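Side-chain contacts in acetyltransferase (PDB 7BYY), which acetylates aminoacyl-tRNAs, probably with acetyl-CoA as donor, and acts as the toxin of a bacterial toxin-antitoxin system: residues N17-S20 against D21-Y24; Y76-E79 against K80-S84. The protein carries 1 engineered substitution. All blocks are in the same frame, centred on the assembly; numbering follows the deposited sequence.

Contact 1. Residues N17-S20 against D21-Y24; sequences NYQS and DITY
Gln19 and Ile22 are the ends of a type I beta turn that reverses the chain just after strand 13-17, with Ser20 and Asp21 at its corners and the Ile22 N-H bonded to Gln19 O at 3.1 Å. A side chain adds a second link to this turn. The hydroxyl of Tyr18 gives its proton to Ile22 O, with Tyr18 OH 2.9 Å from Ile22 O, and the C=O points almost straight at the hydroxyl (C=O...O angle 172°). With chi1 at 170°, CG of Tyr18 stands opposite its own backbone N, and the phenol reaches across the mouth of the turn. Tyr24 meets the same ring at its rim: Tyr24 CE2 is 3.9 Å from Tyr18 CD2, each atom near the plane of the other ring, so the two tyrosines touch edge to edge without stacking as they run past each other in opposite directions. Ile22 CG2 covers part of one face of the Tyr24 ring, offset toward its rim. Beside the turn, Gln19 CB rests 4.0 Å from Ile22 CG1 and 3.5 Å from Asp21 OD1. Gln27 completes the polar arrangement, its NE2 bonding Tyr18 OH while its OE1 takes the N-H of Tyr24. Leu45 and Lys46 of helix 35-50 pack against the Tyr18 side chain. The phenol oxygen is thus both donor and acceptor; these two bonds satisfy the polar end of a buried residue and hold the phenol oxygen in place at the mouth of the turn.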
loop_
_atom_site.group_PDB
_atom_site.type_symbol
_atom_site.label_atom_id
_atom_site.label_comp_id
_atom_site.label_asym_id
_atom_site.label_seq_id
_atom_site.Cartn_x
_atom_site.Cartn_y
_atom_site.Cartn_z
ATOM N N ASN A 17 -17.111 2.523 1.439
ATOM C CA ASN A 17 -16.112 1.774 2.189
ATOM C C ASN A 17 -16.810 1.048 3.328
ATOM O O ASN A 17 -17.398 1.688 4.206
ATOM C CB ASN A 17 -15.032 2.707 2.728
ATOM C CG ASN A 17 -13.948 2.994 1.713
ATOM O OD1 ASN A 17 -14.014 3.981 0.983
ATOM N ND2 ASN A 17 -12.938 2.130 1.664
ATOM N N TYR A 18 -16.765 -0.280 3.309
ATOM C CA TYR A 18 -17.542 -1.053 4.269
ATOM C C TYR A 18 -17.080 -0.771 5.692
ATOM O O TYR A 18 -15.883 -0.822 5.994
ATOM C CB TYR A 18 -17.434 -2.548 3.972
ATOM C CG TYR A 18 -18.025 -3.389 5.075
ATOM C CD1 TYR A 18 -17.209 -4.067 5.971
ATOM C CD2 TYR A 18 -19.402 -3.480 5.243
ATOM C CE1 TYR A 18 -17.745 -4.824 6.994
ATOM C CE2 TYR A 18 -19.947 -4.233 6.262
ATOM C CZ TYR A 18 -19.113 -4.903 7.134
ATOM O OH TYR A 18 -19.644 -5.657 8.152
ATOM N N GLN A 19 -18.036 -0.473 6.566
ATOM C CA GLN A 19 -17.775 -0.246 7.980
ATOM C C GLN A 19 -18.047 -1.532 8.749
ATOM O O GLN A 19 -19.094 -2.161 8.564
ATOM C CB GLN A 19 -18.641 0.893 8.523
ATOM C CG GLN A 19 -18.755 2.088 7.589
ATOM C CD GLN A 19 -17.961 3.286 8.073
ATOM O OE1 GLN A 19 -17.915 3.577 9.271
ATOM N NE2 GLN A 19 -17.327 3.991 7.141
ATOM N N SER A 20 -17.102 -1.917 9.613
ATOM C CA SER A 20 -17.208 -3.183 10.329
ATOM C C SER A 20 -18.387 -3.225 11.292
ATOM O O SER A 20 -18.842 -4.320 11.640
ATOM C CB SER A 20 -15.909 -3.469 11.085
ATOM O OG SER A 20 -15.388 -2.292 11.678
ATOM N N ASP A 21 -18.894 -2.073 11.727
ATOM C CA ASP A 21 -20.011 -2.021 12.662
ATOM C C ASP A 21 -21.363 -1.929 11.966
ATOM O O ASP A 21 -22.371 -1.659 12.629
ATOM C CB ASP A 21 -19.841 -0.845 13.629
ATOM C CG ASP A 21 -19.406 0.432 12.929
ATOM O OD1 ASP A 21 -18.595 0.346 11.981
ATOM O OD2 ASP A 21 -19.873 1.522 13.330
ATOM N N ILE A 22 -21.411 -2.159 10.657
ATOM C CA ILE A 22 -22.639 -2.075 9.878
ATOM C C ILE A 22 -22.931 -3.445 9.281
ATOM O O ILE A 22 -22.014 -4.150 8.847
ATOM C CB ILE A 22 -22.525 -0.997 8.777
ATOM C CG1 ILE A 22 -22.466 0.398 9.407
ATOM C CG2 ILE A 22 -23.676 -1.096 7.776
ATOM C CD1 ILE A 22 -23.812 0.920 9.865
ATOM N N THR A 23 -24.207 -3.830 9.284
ATOM C CA THR A 23 -24.665 -5.072 8.666
ATOM C C THR A 23 -25.802 -4.736 7.712
ATOM O O THR A 23 -26.897 -4.371 8.153
ATOM C CB THR A 23 -25.123 -6.085 9.714
ATOM O OG1 THR A 23 -24.151 -6.166 10.763
ATOM C CG2 THR A 23 -25.296 -7.456 9.083
ATOM N N TYR A 24 -25.548 -4.868 6.413
ATOM C CA TYR A 24 -26.549 -4.567 5.403
ATOM C C TYR A 24 -27.504 -5.742 5.216
ATOM O O TYR A 24 -27.162 -6.889 5.521
ATOM C CB TYR A 24 -25.871 -4.230 4.078
ATOM C CG TYR A 24 -25.017 -2.986 4.128
ATOM C CD1 TYR A 24 -25.581 -1.727 3.961
ATOM C CD2 TYR A 24 -23.646 -3.070 4.346
ATOM C CE1 TYR A 24 -24.801 -0.582 4.009
ATOM C CE2 TYR A 24 -22.857 -1.930 4.392
ATOM C CZ TYR A 24 -23.442 -0.689 4.224
ATOM O OH TYR A 24 -22.667 0.449 4.271
#

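Contact 2. Residues Y76-E79 against K80-S84; sequences YSLE and KQRVS
At the end of strand 67-79 the chain leaves the central sheet in a single helix-like turn at residues 80-82, from which the Arg82 side chain reaches back over Leu78. Leu78 CD2 sits over the centre of one face of the Arg82 guanidinium, 3.4 Å from Arg82 CZ, a methyl placed against the flat cation. The arginine gets there by a bend: chi3 of 75° turns its tip out of the otherwise extended line and back along the strand. Farther along, Tyr76 OH approaches the edge of the group at 3.7 Å from Arg82 NH2, too long for a hydrogen bond, with ring and guanidinium planes 86° apart. Glu79 OE2 comes within 4.3 Å of Arg82 NH1 but stands too far out of the guanidinium plane to accept a bond from its N-H groups, so only a general electrostatic attraction remains, probably a modest one. In the backbone, Arg82 N makes a weak bond of 3.3 Å to Glu79 O, and Ser84 N bonds Lys80 O at 3.0 Å. Tyr139 of strand 137-142 packs on both Leu78 and Arg82, while the ring of Tyr76 has a cation-pi partner in Arg99. Ser77, facing away from the turn, bonds through OG to Ser77 OG of the second subunit. Leu78 and Lys80 continue the backbone pairing with Ile95 and Ser93, and the arrangement belongs to the antiparallel pair of neighbouring strands 67-79 and 94-105, joined by the long loop that this turn begins, in the central sheet of the GNAT fold.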
loop_
_atom_site.group_PDB
_atom_site.type_symbol
_atom_site.label_atom_id
_atom_site.label_comp_id
_atom_site.label_asym_id
_atom_site.label_seq_id
_atom_site.Cartn_x
_atom_site.Cartn_y
_atom_site.Cartn_z
ATOM N N TYR A 76 0.356 -5.974 -0.996
ATOM C CA TYR A 76 1.031 -7.186 -1.432
ATOM C C TYR A 76 2.273 -6.804 -2.223
ATOM O O TYR A 76 2.361 -5.710 -2.785
ATOM C CB TYR A 76 0.095 -8.061 -2.273
ATOM C CG TYR A 76 0.535 -9.498 -2.424
ATOM C CD1 TYR A 76 1.016 -10.218 -1.340
ATOM C CD2 TYR A 76 0.454 -10.141 -3.653
ATOM C CE1 TYR A 76 1.413 -11.535 -1.478
ATOM C CE2 TYR A 76 0.845 -11.457 -3.800
ATOM C CZ TYR A 76 1.325 -12.149 -2.710
ATOM O OH TYR A 76 1.719 -13.460 -2.854
ATOM N N SER A 77 3.236 -7.722 -2.256
ATOM C CA SER A 77 4.474 -7.513 -2.991
ATOM C C SER A 77 4.838 -8.788 -3.736
ATOM O O SER A 77 4.633 -9.894 -3.226
ATOM C CB SER A 77 5.622 -7.096 -2.059
ATOM O OG SER A 77 5.988 -8.149 -1.182
ATOM N N LEU A 78 5.378 -8.624 -4.943
ATOM C CA LEU A 78 5.757 -9.737 -5.800
ATOM C C LEU A 78 7.192 -9.560 -6.273
ATOM O O LEU A 78 7.694 -8.438 -6.378
ATOM C CB LEU A 78 4.843 -9.845 -7.023
ATOM C CG LEU A 78 3.337 -9.866 -6.780
ATOM C CD1 LEU A 78 2.610 -9.170 -7.919
ATOM C CD2 LEU A 78 2.852 -11.295 -6.630
ATOM N N GLU A 79 7.844 -10.682 -6.562
ATOM C CA GLU A 79 9.153 -10.646 -7.194
ATOM C C GLU A 79 9.011 -10.302 -8.672
ATOM O O GLU A 79 7.986 -10.581 -9.301
ATOM C CB GLU A 79 9.868 -11.989 -7.034
ATOM C CG GLU A 79 9.727 -12.612 -5.655
ATOM C CD GLU A 79 10.001 -14.105 -5.661
ATOM O OE1 GLU A 79 11.077 -14.513 -6.151
ATOM O OE2 GLU A 79 9.137 -14.873 -5.181
ATOM N N LYS A 80 10.062 -9.695 -9.228
ATOM C CA LYS A 80 10.023 -9.270 -10.624
ATOM C C LYS A 80 9.889 -10.440 -11.591
ATOM O O LYS A 80 9.496 -10.230 -12.744
ATOM C CB LYS A 80 11.275 -8.454 -10.966
ATOM C CG LYS A 80 12.573 -9.015 -10.399
ATOM C CD LYS A 80 13.792 -8.369 -11.051
ATOM C CE LYS A 80 15.087 -9.038 -10.601
ATOM N NZ LYS A 80 16.242 -8.700 -11.483
ATOM N N GLN A 81 10.197 -11.664 -11.154
ATOM C CA GLN A 81 10.140 -12.803 -12.066
ATOM C C GLN A 81 8.702 -13.155 -12.431
ATOM O O GLN A 81 8.412 -13.484 -13.588
ATOM C CB GLN A 81 10.848 -14.012 -11.449
ATOM C CG GLN A 81 12.166 -13.705 -10.728
ATOM C CD GLN A 81 13.117 -12.830 -11.533
ATOM O OE1 GLN A 81 13.757 -11.931 -10.985
ATOM N NE2 GLN A 81 13.237 -13.109 -12.828
ATOM N N ARG A 82 7.784 -13.092 -11.463
ATOM C CA ARG A 82 6.398 -13.480 -11.703
ATOM C C ARG A 82 5.661 -12.513 -12.620
ATOM O O ARG A 82 4.520 -12.795 -13.004
ATOM C CB ARG A 82 5.656 -13.602 -10.373
ATOM C CG ARG A 82 6.424 -14.390 -9.323
ATOM C CD ARG A 82 6.055 -13.962 -7.914
ATOM N NE ARG A 82 4.747 -14.473 -7.512
ATOM C CZ ARG A 82 4.249 -14.361 -6.285
ATOM N NH1 ARG A 82 4.949 -13.753 -5.336
ATOM N NH2 ARG A 82 3.047 -14.851 -6.007
ATOM N N VAL A 83 6.280 -11.393 -12.978
ATOM C CA VAL A 83 5.634 -10.376 -13.799
ATOM C C VAL A 83 6.399 -10.082 -15.084
ATOM O O VAL A 83 5.800 -9.558 -16.040
ATOM C CB VAL A 83 5.394 -9.085 -12.977
ATOM C CG1 VAL A 83 5.350 -7.846 -13.830
ATOM C CG2 VAL A 83 4.105 -9.223 -12.165
ATOM N N SER A 84 7.677 -10.469 -15.170
ATOM C CA SER A 84 8.470 -10.313 -16.388
ATOM C C SER A 84 7.694 -10.775 -17.614
ATOM O O SER A 84 7.176 -11.895 -17.656
ATOM C CB SER A 84 9.774 -11.110 -16.269
ATOM O OG SER A 84 9.612 -12.447 -16.719
#

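The two contacts lie on opposite sides of the chain's centre, 33 Å apart between their centres and about 16 Å at the nearest atoms. Contact 1 is a surface loop that follows the outermost strand 13-17 and leads toward helix 35-50; contact 2, partly buried, ends an inner strand of the same sheet, beside the second subunit. Both lie where the chain leaves its strand, by a beta turn and a helix-like turn respectively, but their chemistry differs. Residues 17-24 are joined by two hydrogen bonds, one from a phenol to a backbone carbonyl. Residues 76-84 have only a weak backbone bond between the segments, beside a leucine methyl over an arginine and a distant opposite charge.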